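Local coordinates for putative HpcE protein (Mycolicibacterium smegmatis, PDB 6V77), which is of unknown function but belongs to the fumarylacetoacetate hydrolase family and binds a zinc ion, at residues R2-D7 and G60-P65; L68-F73 and E230-D235; L77-H82 and G240-V245; A199-E204 and P251-A256. One frame throughout, in Å; residues are numbered along the deposited sequence.

Interaction 1. Residues R2-D7 and G60-P65; sequences RLINLD and GTIGSP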
loop_
_atom_site.group_PDB
_atom_site.type_symbol
_atom_site.label_atom_id
_atom_site.label_comp_id
_atom_site.label_asym_id
_atom_site.label_seq_id
_atom_site.Cartn_x
_atom_site.Cartn_y
_atom_site.Cartn_z
ATOM N N ARG B 2 11.845 -23.890 -1.717
ATOM C CA ARG B 2 10.723 -23.455 -0.892
ATOM C C ARG B 2 11.251 -22.709 0.316
ATOM O O ARG B 2 12.232 -23.129 0.932
ATOM C CB ARG B 2 9.855 -24.651 -0.445
ATOM C CG ARG B 2 9.109 -25.298 -1.578
ATOM C CD ARG B 2 8.304 -26.542 -1.150
ATOM N NE ARG B 2 7.558 -27.031 -2.299
ATOM C CZ ARG B 2 6.234 -27.034 -2.392
ATOM N NH1 ARG B 2 5.482 -26.609 -1.376
ATOM N NH2 ARG B 2 5.669 -27.456 -3.499
ATOM N N LEU B 3 10.573 -21.618 0.672
ATOM C CA LEU B 3 10.932 -20.778 1.806
ATOM C C LEU B 3 9.748 -20.706 2.765
ATOM O O LEU B 3 8.587 -20.784 2.344
ATOM C CB LEU B 3 11.301 -19.344 1.371
ATOM C CG LEU B 3 12.426 -19.199 0.333
ATOM C CD1 LEU B 3 12.695 -17.727 0.074
ATOM C CD2 LEU B 3 13.648 -19.882 0.854
ATOM N N ILE B 4 10.050 -20.544 4.052
ATOM C CA ILE B 4 9.015 -20.408 5.073
ATOM C C ILE B 4 9.516 -19.427 6.127
ATOM O O ILE B 4 10.686 -19.455 6.527
ATOM C CB ILE B 4 8.629 -21.774 5.681
ATOM C CG1 ILE B 4 7.400 -21.653 6.607
ATOM C CG2 ILE B 4 9.806 -22.438 6.383
ATOM C CD1 ILE B 4 6.892 -23.021 7.104
ATOM N N ASN B 5 8.625 -18.543 6.548
ATOM C CA ASN B 5 8.896 -17.534 7.564
ATOM C C ASN B 5 8.453 -18.121 8.901
ATOM O O ASN B 5 7.271 -18.406 9.087
ATOM C CB ASN B 5 8.131 -16.250 7.206
ATOM C CG ASN B 5 8.256 -15.161 8.255
ATOM O OD1 ASN B 5 9.017 -15.298 9.210
ATOM N ND2 ASN B 5 7.482 -14.077 8.094
ATOM N N LEU B 6 9.401 -18.370 9.801
ATOM C CA LEU B 6 9.099 -18.946 11.107
ATOM C C LEU B 6 9.521 -17.961 12.182
ATOM O O LEU B 6 10.709 -17.629 12.284
ATOM C CB LEU B 6 9.804 -20.291 11.311
ATOM C CG LEU B 6 9.345 -21.407 10.368
ATOM C CD1 LEU B 6 10.278 -22.612 10.514
ATOM C CD2 LEU B 6 7.887 -21.791 10.667
ATOM N N ASP B 7 8.547 -17.506 12.975
ATOM C CA ASP B 7 8.778 -16.498 14.009
ATOM C C ASP B 7 9.559 -15.306 13.454
ATOM O O ASP B 7 10.474 -14.786 14.094
ATOM C CB ASP B 7 9.494 -17.105 15.214
ATOM C CG ASP B 7 8.619 -18.057 15.990
ATOM O OD1 ASP B 7 7.370 -17.931 15.919
ATOM O OD2 ASP B 7 9.182 -18.923 16.696
ATOM N N GLY B 60 7.436 -22.759 15.533
ATOM C CA GLY B 60 7.158 -21.339 15.600
ATOM C C GLY B 60 5.948 -20.962 14.761
ATOM O O GLY B 60 5.353 -21.781 14.056
ATOM N N THR B 61 5.595 -19.683 14.861
ATOM C CA THR B 61 4.516 -19.121 14.062
ATOM C C THR B 61 4.930 -19.079 12.602
ATOM O O THR B 61 5.973 -18.514 12.276
ATOM C CB THR B 61 4.193 -17.698 14.519
ATOM O OG1 THR B 61 3.805 -17.694 15.898
ATOM C CG2 THR B 61 3.069 -17.103 13.669
ATOM N N ILE B 62 4.104 -19.637 11.719
ATOM C CA ILE B 62 4.336 -19.482 10.286
ATOM C C ILE B 62 3.829 -18.105 9.882
ATOM O O ILE B 62 2.627 -17.828 9.959
ATOM C CB ILE B 62 3.645 -20.587 9.470
ATOM C CG1 ILE B 62 4.112 -21.983 9.906
ATOM C CG2 ILE B 62 3.885 -20.350 7.979
ATOM C CD1 ILE B 62 3.528 -23.147 9.058
ATOM N N GLY B 63 4.748 -17.227 9.471
ATOM C CA GLY B 63 4.379 -15.909 8.996
ATOM C C GLY B 63 4.181 -15.890 7.496
ATOM O O GLY B 63 4.413 -16.874 6.792
ATOM N N SER B 64 3.737 -14.739 6.997
ATOM C CA SER B 64 3.700 -14.581 5.551
ATOM C C SER B 64 5.112 -14.708 4.995
ATOM O O SER B 64 6.066 -14.187 5.595
ATOM C CB SER B 64 3.125 -13.223 5.150
ATOM O OG SER B 64 3.408 -12.987 3.777
ATOM N N PRO B 65 5.294 -15.383 3.855
ATOM C CA PRO B 65 6.626 -15.396 3.235
ATOM C C PRO B 65 7.069 -14.018 2.757
ATOM O O PRO B 65 8.267 -13.814 2.535
ATOM C CB PRO B 65 6.477 -16.388 2.069
ATOM C CG PRO B 65 4.993 -16.460 1.805
ATOM C CD PRO B 65 4.295 -16.176 3.113
HETATM O O HOH W 1 6.119 -18.371 5.229
HETATM O O HOH W 2 6.587 -15.783 11.585
HETATM O O HOH W 3 6.008 -15.695 17.242
#

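Interaction 2. Residues L68-F73 and E230-D235; sequences LPRQVF and ELYPGD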
loop_
_atom_site.group_PDB
_atom_site.type_symbol
_atom_site.label_atom_id
_atom_site.label_comp_id
_atom_site.label_asym_id
_atom_site.label_seq_id
_atom_site.Cartn_x
_atom_site.Cartn_y
_atom_site.Cartn_z
ATOM N N LEU B 68 6.236 -7.817 4.755
ATOM C CA LEU B 68 6.226 -6.348 4.686
ATOM C C LEU B 68 6.514 -5.863 3.263
ATOM O O LEU B 68 7.490 -5.142 3.012
ATOM C CB LEU B 68 7.219 -5.757 5.688
ATOM C CG LEU B 68 7.110 -4.231 5.899
ATOM C CD1 LEU B 68 5.692 -3.759 6.259
ATOM C CD2 LEU B 68 8.112 -3.726 6.930
ATOM N N PRO B 69 5.651 -6.211 2.309
ATOM C CA PRO B 69 5.860 -5.742 0.937
ATOM C C PRO B 69 5.712 -4.225 0.868
ATOM O O PRO B 69 4.880 -3.633 1.551
ATOM C CB PRO B 69 4.768 -6.457 0.132
ATOM C CG PRO B 69 3.699 -6.799 1.170
ATOM C CD PRO B 69 4.436 -7.046 2.446
ATOM N N ARG B 70 6.546 -3.601 0.032
ATOM C CA ARG B 70 6.412 -2.161 -0.179
ATOM C C ARG B 70 5.089 -1.813 -0.853
ATOM O O ARG B 70 4.485 -0.775 -0.545
ATOM C CB ARG B 70 7.600 -1.664 -0.998
ATOM C CG ARG B 70 8.867 -1.733 -0.174
ATOM C CD ARG B 70 10.116 -1.700 -1.040
ATOM N NE ARG B 70 10.469 -0.343 -1.399
ATOM C CZ ARG B 70 11.618 -0.015 -1.997
ATOM N NH1 ARG B 70 12.513 -0.955 -2.289
ATOM N NH2 ARG B 70 11.876 1.250 -2.298
ATOM N N GLN B 71 4.644 -2.647 -1.796
ATOM C CA GLN B 71 3.403 -2.431 -2.521
ATOM C C GLN B 71 2.665 -3.756 -2.570
ATOM O O GLN B 71 3.297 -4.797 -2.768
ATOM C CB GLN B 71 3.659 -1.938 -3.953
ATOM C CG GLN B 71 4.397 -0.598 -3.977
ATOM C CD GLN B 71 4.816 -0.161 -5.378
ATOM O OE1 GLN B 71 4.594 0.998 -5.759
ATOM N NE2 GLN B 71 5.419 -1.073 -6.148
ATOM N N VAL B 72 1.346 -3.704 -2.382
ATOM C CA VAL B 72 0.467 -4.875 -2.495
ATOM C C VAL B 72 -0.543 -4.572 -3.582
ATOM O O VAL B 72 -1.305 -3.598 -3.474
ATOM C CB VAL B 72 -0.268 -5.167 -1.179
ATOM C CG1 VAL B 72 -1.258 -6.330 -1.371
ATOM C CG2 VAL B 72 0.717 -5.436 -0.049
ATOM N N PHE B 73 -0.597 -5.418 -4.589
ATOM C CA PHE B 73 -1.565 -5.263 -5.665
ATOM C C PHE B 73 -2.600 -6.361 -5.550
ATOM O O PHE B 73 -2.255 -7.544 -5.585
ATOM C CB PHE B 73 -0.870 -5.323 -7.018
ATOM C CG PHE B 73 0.190 -4.298 -7.137
ATOM C CD1 PHE B 73 -0.135 -2.991 -7.449
ATOM C CD2 PHE B 73 1.508 -4.619 -6.842
ATOM C CE1 PHE B 73 0.844 -1.996 -7.535
ATOM C CE2 PHE B 73 2.519 -3.625 -6.943
ATOM C CZ PHE B 73 2.176 -2.313 -7.262
ATOM N N GLU B 230 6.368 1.375 -10.563
ATOM C CA GLU B 230 7.594 0.579 -10.466
ATOM C C GLU B 230 7.338 -0.567 -9.495
ATOM O O GLU B 230 7.124 -0.332 -8.305
ATOM C CB GLU B 230 8.777 1.420 -9.994
ATOM C CG GLU B 230 10.101 0.608 -9.916
ATOM C CD GLU B 230 11.244 1.417 -9.317
ATOM O OE1 GLU B 230 11.066 2.625 -9.056
ATOM O OE2 GLU B 230 12.326 0.835 -9.090
ATOM N N LEU B 231 7.355 -1.802 -9.993
ATOM C CA LEU B 231 7.320 -2.947 -9.082
ATOM C C LEU B 231 8.650 -3.055 -8.337
ATOM O O LEU B 231 9.713 -2.703 -8.866
ATOM C CB LEU B 231 7.039 -4.237 -9.849
ATOM C CG LEU B 231 5.687 -4.278 -10.560
ATOM C CD1 LEU B 231 5.495 -5.612 -11.242
ATOM C CD2 LEU B 231 4.565 -4.090 -9.536
ATOM N N TYR B 232 8.585 -3.503 -7.081
ATOM C CA TYR B 232 9.789 -3.705 -6.290
ATOM C C TYR B 232 9.971 -5.179 -5.967
ATOM O O TYR B 232 8.991 -5.912 -5.847
ATOM C CB TYR B 232 9.752 -2.959 -4.952
ATOM C CG TYR B 232 9.649 -1.476 -5.065
ATOM C CD1 TYR B 232 10.681 -0.752 -5.604
ATOM C CD2 TYR B 232 8.509 -0.801 -4.611
ATOM C CE1 TYR B 232 10.614 0.631 -5.698
ATOM C CE2 TYR B 232 8.431 0.590 -4.698
ATOM C CZ TYR B 232 9.494 1.289 -5.254
ATOM O OH TYR B 232 9.464 2.666 -5.375
ATOM N N PRO B 233 11.213 -5.631 -5.789
ATOM C CA PRO B 233 11.432 -6.961 -5.208
ATOM C C PRO B 233 10.689 -7.061 -3.883
ATOM O O PRO B 233 10.668 -6.113 -3.092
ATOM C CB PRO B 233 12.947 -7.020 -5.010
ATOM C CG PRO B 233 13.497 -5.988 -5.991
ATOM C CD PRO B 233 12.472 -4.898 -6.026
ATOM N N GLY B 234 10.052 -8.209 -3.657
ATOM C CA GLY B 234 9.287 -8.417 -2.446
ATOM C C GLY B 234 7.848 -7.926 -2.486
ATOM O O GLY B 234 7.085 -8.230 -1.553
ATOM N N ASP B 235 7.437 -7.223 -3.545
ATOM C CA ASP B 235 6.033 -6.833 -3.689
ATOM C C ASP B 235 5.147 -8.067 -3.850
ATOM O O ASP B 235 5.575 -9.114 -4.340
ATOM C CB ASP B 235 5.818 -5.928 -4.914
ATOM C CG ASP B 235 6.242 -4.478 -4.681
ATOM O OD1 ASP B 235 6.659 -4.123 -3.553
ATOM O OD2 ASP B 235 6.160 -3.701 -5.662
HETATM O O HOH W 4 8.530 -4.840 -1.736
HETATM O O HOH W 5 12.229 -3.816 -2.334
#

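Interaction 3. Residues L77-H82 and G240-V245; sequences LNYDDH and GTPSGV. With SO4 (sulfate ion), chain O.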
loop_
_atom_site.group_PDB
_atom_site.type_symbol
_atom_site.label_atom_id
_atom_site.label_comp_id
_atom_site.label_asym_id
_atom_site.label_seq_id
_atom_site.Cartn_x
_atom_site.Cartn_y
_atom_site.Cartn_z
ATOM N N LEU B 77 -12.111 -9.278 -10.176
ATOM C CA LEU B 77 -12.708 -9.897 -11.359
ATOM C C LEU B 77 -11.687 -10.410 -12.364
ATOM O O LEU B 77 -11.568 -9.854 -13.460
ATOM C CB LEU B 77 -13.639 -8.907 -12.057
ATOM C CG LEU B 77 -14.659 -8.230 -11.135
ATOM C CD1 LEU B 77 -15.537 -7.282 -11.927
ATOM C CD2 LEU B 77 -15.503 -9.256 -10.381
ATOM N N ASN B 78 -10.941 -11.457 -12.012
ATOM C CA ASN B 78 -9.912 -11.983 -12.904
ATOM C C ASN B 78 -10.139 -13.452 -13.239
ATOM O O ASN B 78 -9.229 -14.127 -13.721
ATOM C CB ASN B 78 -8.515 -11.754 -12.310
ATOM C CG ASN B 78 -7.418 -11.824 -13.363
ATOM O OD1 ASN B 78 -7.696 -11.794 -14.561
ATOM N ND2 ASN B 78 -6.167 -11.904 -12.918
ATOM N N TYR B 79 -11.350 -13.959 -12.997
ATOM C CA TYR B 79 -11.829 -15.223 -13.544
ATOM C C TYR B 79 -13.222 -14.933 -14.081
ATOM O O TYR B 79 -13.998 -14.233 -13.423
ATOM C CB TYR B 79 -11.904 -16.339 -12.481
ATOM C CG TYR B 79 -10.578 -16.828 -11.920
ATOM C CD1 TYR B 79 -10.098 -18.102 -12.240
ATOM C CD2 TYR B 79 -9.818 -16.028 -11.050
ATOM C CE1 TYR B 79 -8.896 -18.572 -11.725
ATOM C CE2 TYR B 79 -8.599 -16.486 -10.536
ATOM C CZ TYR B 79 -8.154 -17.762 -10.874
ATOM O OH TYR B 79 -6.964 -18.232 -10.367
ATOM N N ASP B 80 -13.536 -15.433 -15.273
ATOM C CA ASP B 80 -14.788 -15.019 -15.904
ATOM C C ASP B 80 -15.991 -15.392 -15.054
ATOM O O ASP B 80 -16.933 -14.602 -14.922
ATOM C CB ASP B 80 -14.938 -15.631 -17.293
ATOM C CG ASP B 80 -16.102 -15.021 -18.064
ATOM O OD1 ASP B 80 -16.258 -13.777 -18.011
ATOM O OD2 ASP B 80 -16.863 -15.775 -18.713
ATOM N N ASP B 81 -15.984 -16.590 -14.475
ATOM C CA ASP B 81 -17.154 -17.027 -13.727
ATOM C C ASP B 81 -17.301 -16.262 -12.417
ATOM O O ASP B 81 -18.418 -16.116 -11.916
ATOM C CB ASP B 81 -17.076 -18.531 -13.493
ATOM C CG ASP B 81 -17.110 -19.310 -14.792
ATOM O OD1 ASP B 81 -17.565 -18.744 -15.813
ATOM O OD2 ASP B 81 -16.677 -20.483 -14.791
ATOM N N HIS B 82 -16.199 -15.740 -11.855
ATOM C CA HIS B 82 -16.346 -14.874 -10.691
ATOM C C HIS B 82 -16.874 -13.503 -11.100
ATOM O O HIS B 82 -17.683 -12.906 -10.382
ATOM C CB HIS B 82 -15.025 -14.723 -9.934
ATOM C CG HIS B 82 -15.111 -13.755 -8.791
ATOM N ND1 HIS B 82 -16.000 -13.922 -7.748
ATOM C CD2 HIS B 82 -14.456 -12.592 -8.547
ATOM C CE1 HIS B 82 -15.874 -12.916 -6.900
ATOM N NE2 HIS B 82 -14.943 -12.096 -7.359
ATOM N N GLY B 240 -6.343 -12.657 -7.938
ATOM C CA GLY B 240 -7.772 -12.770 -8.189
ATOM C C GLY B 240 -8.334 -14.107 -7.749
ATOM O O GLY B 240 -7.572 -15.049 -7.521
ATOM N N THR B 241 -9.664 -14.196 -7.604
ATOM C CA THR B 241 -10.280 -15.427 -7.125
ATOM C C THR B 241 -11.260 -16.007 -8.145
ATOM O O THR B 241 -11.957 -15.259 -8.841
ATOM C CB THR B 241 -11.030 -15.205 -5.794
ATOM O OG1 THR B 241 -11.271 -16.469 -5.175
ATOM C CG2 THR B 241 -12.353 -14.487 -5.992
ATOM N N PRO B 242 -11.348 -17.330 -8.237
ATOM C CA PRO B 242 -12.331 -17.969 -9.120
ATOM C C PRO B 242 -13.741 -17.868 -8.533
ATOM O O PRO B 242 -13.968 -17.280 -7.472
ATOM C CB PRO B 242 -11.853 -19.429 -9.197
ATOM C CG PRO B 242 -11.095 -19.651 -7.924
ATOM C CD PRO B 242 -10.454 -18.304 -7.589
ATOM N N SER B 243 -14.689 -18.445 -9.248
ATOM C CA SER B 243 -16.086 -18.373 -8.827
ATOM C C SER B 243 -16.322 -19.205 -7.565
ATOM O O SER B 243 -15.463 -19.968 -7.105
ATOM C CB SER B 243 -17.003 -18.839 -9.947
ATOM O OG SER B 243 -16.895 -20.243 -10.115
ATOM N N GLY B 244 -17.522 -19.060 -7.005
ATOM C CA GLY B 244 -17.886 -19.753 -5.788
ATOM C C GLY B 244 -17.877 -18.895 -4.541
ATOM O O GLY B 244 -18.156 -19.417 -3.447
ATOM N N VAL B 245 -17.593 -17.596 -4.651
ATOM C CA VAL B 245 -17.613 -16.787 -3.437
ATOM C C VAL B 245 -19.039 -16.724 -2.886
ATOM O O VAL B 245 -20.031 -16.956 -3.592
ATOM C CB VAL B 245 -17.041 -15.378 -3.670
ATOM C CG1 VAL B 245 -15.708 -15.465 -4.390
ATOM C CG2 VAL B 245 -18.039 -14.478 -4.409
HETATM S S SO4 O . -13.436 -8.960 -5.793
HETATM O O1 SO4 O . -14.418 -9.717 -6.562
HETATM O O2 SO4 O . -13.869 -8.787 -4.405
HETATM O O3 SO4 O . -12.144 -9.649 -5.785
HETATM O O4 SO4 O . -13.236 -7.658 -6.428
HETATM O O HOH W 6 -11.404 -12.592 -9.660
HETATM O O HOH W 7 -5.573 -16.636 -8.505
#

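Interaction 4. Residues A199-E204 and P251-A256; sequences AEINGE and PKRFLA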
loop_
_atom_site.group_PDB
_atom_site.type_symbol
_atom_site.label_atom_id
_atom_site.label_comp_id
_atom_site.label_asym_id
_atom_site.label_seq_id
_atom_site.Cartn_x
_atom_site.Cartn_y
_atom_site.Cartn_z
ATOM N N ALA B 199 -11.124 -23.996 -2.274
ATOM C CA ALA B 199 -11.420 -23.689 -0.885
ATOM C C ALA B 199 -12.598 -24.543 -0.470
ATOM O O ALA B 199 -13.457 -24.863 -1.297
ATOM C CB ALA B 199 -11.756 -22.206 -0.664
ATOM N N GLU B 200 -12.618 -24.918 0.813
ATOM C CA GLU B 200 -13.700 -25.708 1.397
ATOM C C GLU B 200 -14.107 -25.078 2.719
ATOM O O GLU B 200 -13.272 -24.516 3.436
ATOM C CB GLU B 200 -13.286 -27.183 1.633
ATOM C CG GLU B 200 -12.795 -27.852 0.377
ATOM C CD GLU B 200 -11.910 -29.047 0.647
ATOM O OE1 GLU B 200 -11.644 -29.356 1.832
ATOM O OE2 GLU B 200 -11.481 -29.674 -0.344
ATOM N N ILE B 201 -15.400 -25.160 3.037
ATOM C CA ILE B 201 -15.923 -24.677 4.304
ATOM C C ILE B 201 -16.550 -25.873 5.002
ATOM O O ILE B 201 -17.434 -26.528 4.437
ATOM C CB ILE B 201 -16.959 -23.561 4.123
ATOM C CG1 ILE B 201 -16.309 -22.349 3.460
ATOM C CG2 ILE B 201 -17.559 -23.186 5.471
ATOM C CD1 ILE B 201 -17.277 -21.231 3.240
ATOM N N ASN B 202 -16.061 -26.175 6.205
ATOM C CA ASN B 202 -16.519 -27.327 6.969
ATOM C C ASN B 202 -16.494 -28.592 6.112
ATOM O O ASN B 202 -17.385 -29.440 6.179
ATOM C CB ASN B 202 -17.898 -27.048 7.552
ATOM C CG ASN B 202 -17.913 -25.773 8.370
ATOM O OD1 ASN B 202 -16.906 -25.416 8.985
ATOM N ND2 ASN B 202 -19.044 -25.068 8.367
ATOM N N GLY B 203 -15.461 -28.702 5.269
ATOM C CA GLY B 203 -15.260 -29.897 4.467
ATOM C C GLY B 203 -16.023 -29.961 3.157
ATOM O O GLY B 203 -15.903 -30.961 2.441
ATOM N N GLU B 204 -16.791 -28.935 2.812
ATOM C CA GLU B 204 -17.565 -28.890 1.575
ATOM C C GLU B 204 -16.883 -27.925 0.612
ATOM O O GLU B 204 -16.581 -26.793 0.992
ATOM C CB GLU B 204 -19.001 -28.435 1.859
ATOM C CG GLU B 204 -19.720 -27.742 0.696
ATOM C CD GLU B 204 -20.998 -27.011 1.123
ATOM O OE1 GLU B 204 -21.417 -27.155 2.289
ATOM O OE2 GLU B 204 -21.580 -26.283 0.291
ATOM N N PRO B 251 -29.140 -18.777 -1.761
ATOM C CA PRO B 251 -28.981 -17.423 -1.221
ATOM C C PRO B 251 -27.511 -17.072 -0.963
ATOM O O PRO B 251 -26.641 -17.950 -1.036
ATOM C CB PRO B 251 -29.748 -17.488 0.094
ATOM C CG PRO B 251 -29.494 -18.876 0.558
ATOM C CD PRO B 251 -29.475 -19.739 -0.697
ATOM N N LYS B 252 -27.228 -15.801 -0.711
ATOM C CA LYS B 252 -25.865 -15.436 -0.353
ATOM C C LYS B 252 -25.487 -16.108 0.965
ATOM O O LYS B 252 -26.326 -16.295 1.854
ATOM C CB LYS B 252 -25.733 -13.914 -0.247
ATOM C CG LYS B 252 -25.885 -13.189 -1.574
ATOM C CD LYS B 252 -25.932 -11.673 -1.372
ATOM C CE LYS B 252 -25.613 -10.920 -2.655
ATOM N NZ LYS B 252 -26.258 -11.512 -3.862
ATOM N N ARG B 253 -24.228 -16.525 1.065
ATOM C CA ARG B 253 -23.725 -17.203 2.252
ATOM C C ARG B 253 -22.430 -16.538 2.676
ATOM O O ARG B 253 -21.576 -16.274 1.833
ATOM C CB ARG B 253 -23.467 -18.684 1.975
ATOM C CG ARG B 253 -22.857 -19.434 3.140
ATOM C CD ARG B 253 -22.250 -20.753 2.682
ATOM N NE ARG B 253 -21.854 -21.574 3.819
ATOM C CZ ARG B 253 -21.406 -22.821 3.725
ATOM N NH1 ARG B 253 -21.283 -23.404 2.537
ATOM N NH2 ARG B 253 -21.081 -23.486 4.824
ATOM N N PHE B 254 -22.269 -16.270 3.967
ATOM C CA PHE B 254 -21.017 -15.683 4.427
ATOM C C PHE B 254 -20.463 -16.501 5.581
ATOM O O PHE B 254 -21.139 -17.371 6.152
ATOM C CB PHE B 254 -21.226 -14.208 4.799
ATOM C CG PHE B 254 -21.711 -13.393 3.647
ATOM C CD1 PHE B 254 -20.856 -13.103 2.592
ATOM C CD2 PHE B 254 -23.028 -12.986 3.567
ATOM C CE1 PHE B 254 -21.295 -12.380 1.494
ATOM C CE2 PHE B 254 -23.475 -12.251 2.468
ATOM C CZ PHE B 254 -22.594 -11.950 1.433
ATOM N N LEU B 255 -19.205 -16.236 5.912
ATOM C CA LEU B 255 -18.564 -16.975 6.991
ATOM C C LEU B 255 -19.283 -16.709 8.312
ATOM O O LEU B 255 -19.738 -15.591 8.588
ATOM C CB LEU B 255 -17.084 -16.596 7.074
ATOM C CG LEU B 255 -16.312 -17.125 5.864
ATOM C CD1 LEU B 255 -15.015 -16.295 5.663
ATOM C CD2 LEU B 255 -16.020 -18.612 6.025
ATOM N N ALA B 256 -19.453 -17.760 9.099
ATOM C CA ALA B 256 -20.164 -17.668 10.360
ATOM C C ALA B 256 -19.241 -18.121 11.478
ATOM O O ALA B 256 -18.267 -18.832 11.226
ATOM C CB ALA B 256 -21.438 -18.528 10.336
#

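Interaction 1. Residues R2-D7 and G60-P65
Leu-6 and Ile-62 face each other as an antiparallel, non-hydrogen-bonded pair with their CA atoms 4.9 Å apart. Beside this pair, Gly-63 N donates to Asn-5 O at 2.8 Å. Past it, Asp-7 N donates to Thr-61 O at 2.9 Å. Towards Gly-63 the two backbones are linked through water 1, which accepts from Asn-5 N and donates to Gly-63 O.

The side chain of Asn-5 extends the backbone pairing. Its CG stands anti to the backbone N (chi1 176°), which carries the amide across to the loop. There ND2 donates to Ser-64 O at 2.9 Å, almost straight (165° at the hydrogen) and in the amide's own plane. The amide passes close to Gly-63, with ND2 3.7 Å from Gly-63 CA, where no side chain intervenes.

Asp-7 turns its carboxylate back onto the other segment. OD1 takes Thr-61 N at 2.7 Å, met from above the carboxylate plane, and also accepts from water 3. Thr-61 therefore has both its N and its O held by Asp-7.

On the face carrying Leu-6 and Ile-62 the contact is apolar. Ile-62 CG1 lies 3.9 Å from Leu-6 CD2, and Ile-62 CD1 is 3.9 Å from Ile-4 CD1. Val-18 touches Ile-4 and Leu-6.

This short, weakly bonded antiparallel pairing joins 62-63 to strand 2-6 in a mixed sheet that also contains strands 9-14 and 177-185.

Interaction 2. Residues L68-F73 and E230-D235
Gln-71 and Asp-235 form the polar centre of this contact. Gln-71 NE2 donates to Asp-235 OD2 at 2.8 Å, on the syn side of the carboxylate. It also donates to Glu-230 O at 2.8 Å, so both of its hydrogens are used. Asp-235 OD2 takes a second bond from Tyr-232 N at 2.8 Å, from the opposite face of the carboxylate. The bond from Gln-71 N to Asp-235 OD1 is longer, 3.1 Å, and bent, and it comes from above the carboxylate plane. OD1 also takes a hydrogen from water 4. Together these bonds hold the buried carboxylate at both oxygens.

Arg-70 lies flat on Tyr-232. CZ sits 3.8 Å from the ring centroid and the planes differ by 3°, a stacked cation-pi pair. The arginine chain bends at chi3 (83°), which folds the guanidinium over the ring. Water 5 meets its edge and joins NH1 to Pro-233 O. The NE atom is buried without a partner.

Phe-73 CE2 packs closely on Leu-231 CD2, at 3.3 Å. The edge of the Phe-73 ring also faces Asp-235 OD2.

A type II turn from Tyr-232 to Asp-235 sets up the loop, with Gly-234 at a positive phi. The second subunit adds Ser-102, which bonds Gln-71 OE1, and Phe-100, whose ring meets Phe-73. The arrangement marks the entry to the parallel strands 72-76 and 236-238, at the dimer interface of this FAH-family protein.

Interaction 3. Residues L77-H82 and G240-V245
Tyr-79 and His-82, at the start of helix 80-85, pack on the loop 240-245 beside the zinc site of this FAH-family protein. The zinc ion is bound by Glu-121, Glu-123 and Asp-152, and Gly-240 N hydrogen-bonds Glu-123, which makes Gly-240 a second-shell residue.

Tyr-79 occupies the N-cap position of the helix. Its ring lies against Pro-242. Pro-242 CB stands 4.0 Å from the centroid of the Tyr-79 ring, 18° off its normal, a CH-pi contact over the face. The backbone of Thr-241 crowds the same ring, with Thr-241 O 3.2 Å from Tyr-79 CD2. Water 7 sits in the ring plane at the edge. It hydrogen-bonds Tyr-79 OH and donates to Gly-240 O. Water 6 links Asn-78 N to Thr-241 O, accepting from the first and donating to the second.

The first torsion of His-82, 176°, swings the imidazole away from its own backbone N and over to the loop. Thr-241 CG2 stands 3.8 Å from the imidazole centroid, nearly on the ring normal, in a second CH-pi contact. Val-245 CG2 lies at the imidazole edge, and Val-245 CG1 comes to 3.6 Å from His-82 CE1. Glu-85 is hydrogen-bonded to ND1. A sulfate ion, probably from the crystallisation liquor, is held by Arg-156, Gln-159 and Lys-171 together with His-82. His-82 NE2 donates to the sulfate O1 at 2.6 Å, with 163° at the hydrogen.

Interaction 4. Residues A199-E204 and P251-A256
Ile-201 N donates to Glu-204 O at 2.9 Å, and Glu-204 N returns a bond to Ile-201 O at 3.0 Å; both side chains then reach Arg-253 of the facing loop. The pair of bonds closes a type I' turn, the tip of the beta hairpin between strands 196-201 and 204-210. Asn-202 and Gly-203 fill the turn with positive phi angles. The amide of Asn-202 is held outside the contact, by Glu-260 and Asp-259.

Arg-253 reaches the hairpin on a stretched chain, which stays extended from CG to NE. The guanidinium then slides past Ile-201 in the opposite direction. Ile-201 CD1 lies over one face of it, and Ile-201 CG2 is 3.6 Å from Arg-253 NH2.

Glu-204 stands at the guanidinium edge. Its OE2 is 3.7 Å from Arg-253 NH1, a long salt bridge, with the carboxylate and guanidinium planes 41° apart. The glutamate has two conformers, so this pairing is doubtful in detail.

The rest of the contact is apolar. Trp-120 of strand 118-128 touches Ile-201, Arg-253 and Leu-255. Leu-255 turns its end towards the hairpin, where the two side chains cross with Leu-255 CD2 4.0 Å from Ile-201 CD1.

Overall arrangement
Interactions 1 and 2 follow each other in the chain, with centres about 18 Å apart, and both reach the same mixed sheet, through strands 62-63 and 72-76. Interaction 1 closes before the others open. Interactions 2, 3 and 4 interleave along the chain. Strand 72-76 runs on towards helix 80-85, and strand 236-238 leads from interaction 2 to interaction 3. Interactions 3 and 4 have centres about 16 Å apart and share the long loop before strand 260-265. Interactions 2 and 4 lie on opposite sides of the chain's centre. The chain thus connects the dimer interface to the zinc site and then to the five-stranded sheet.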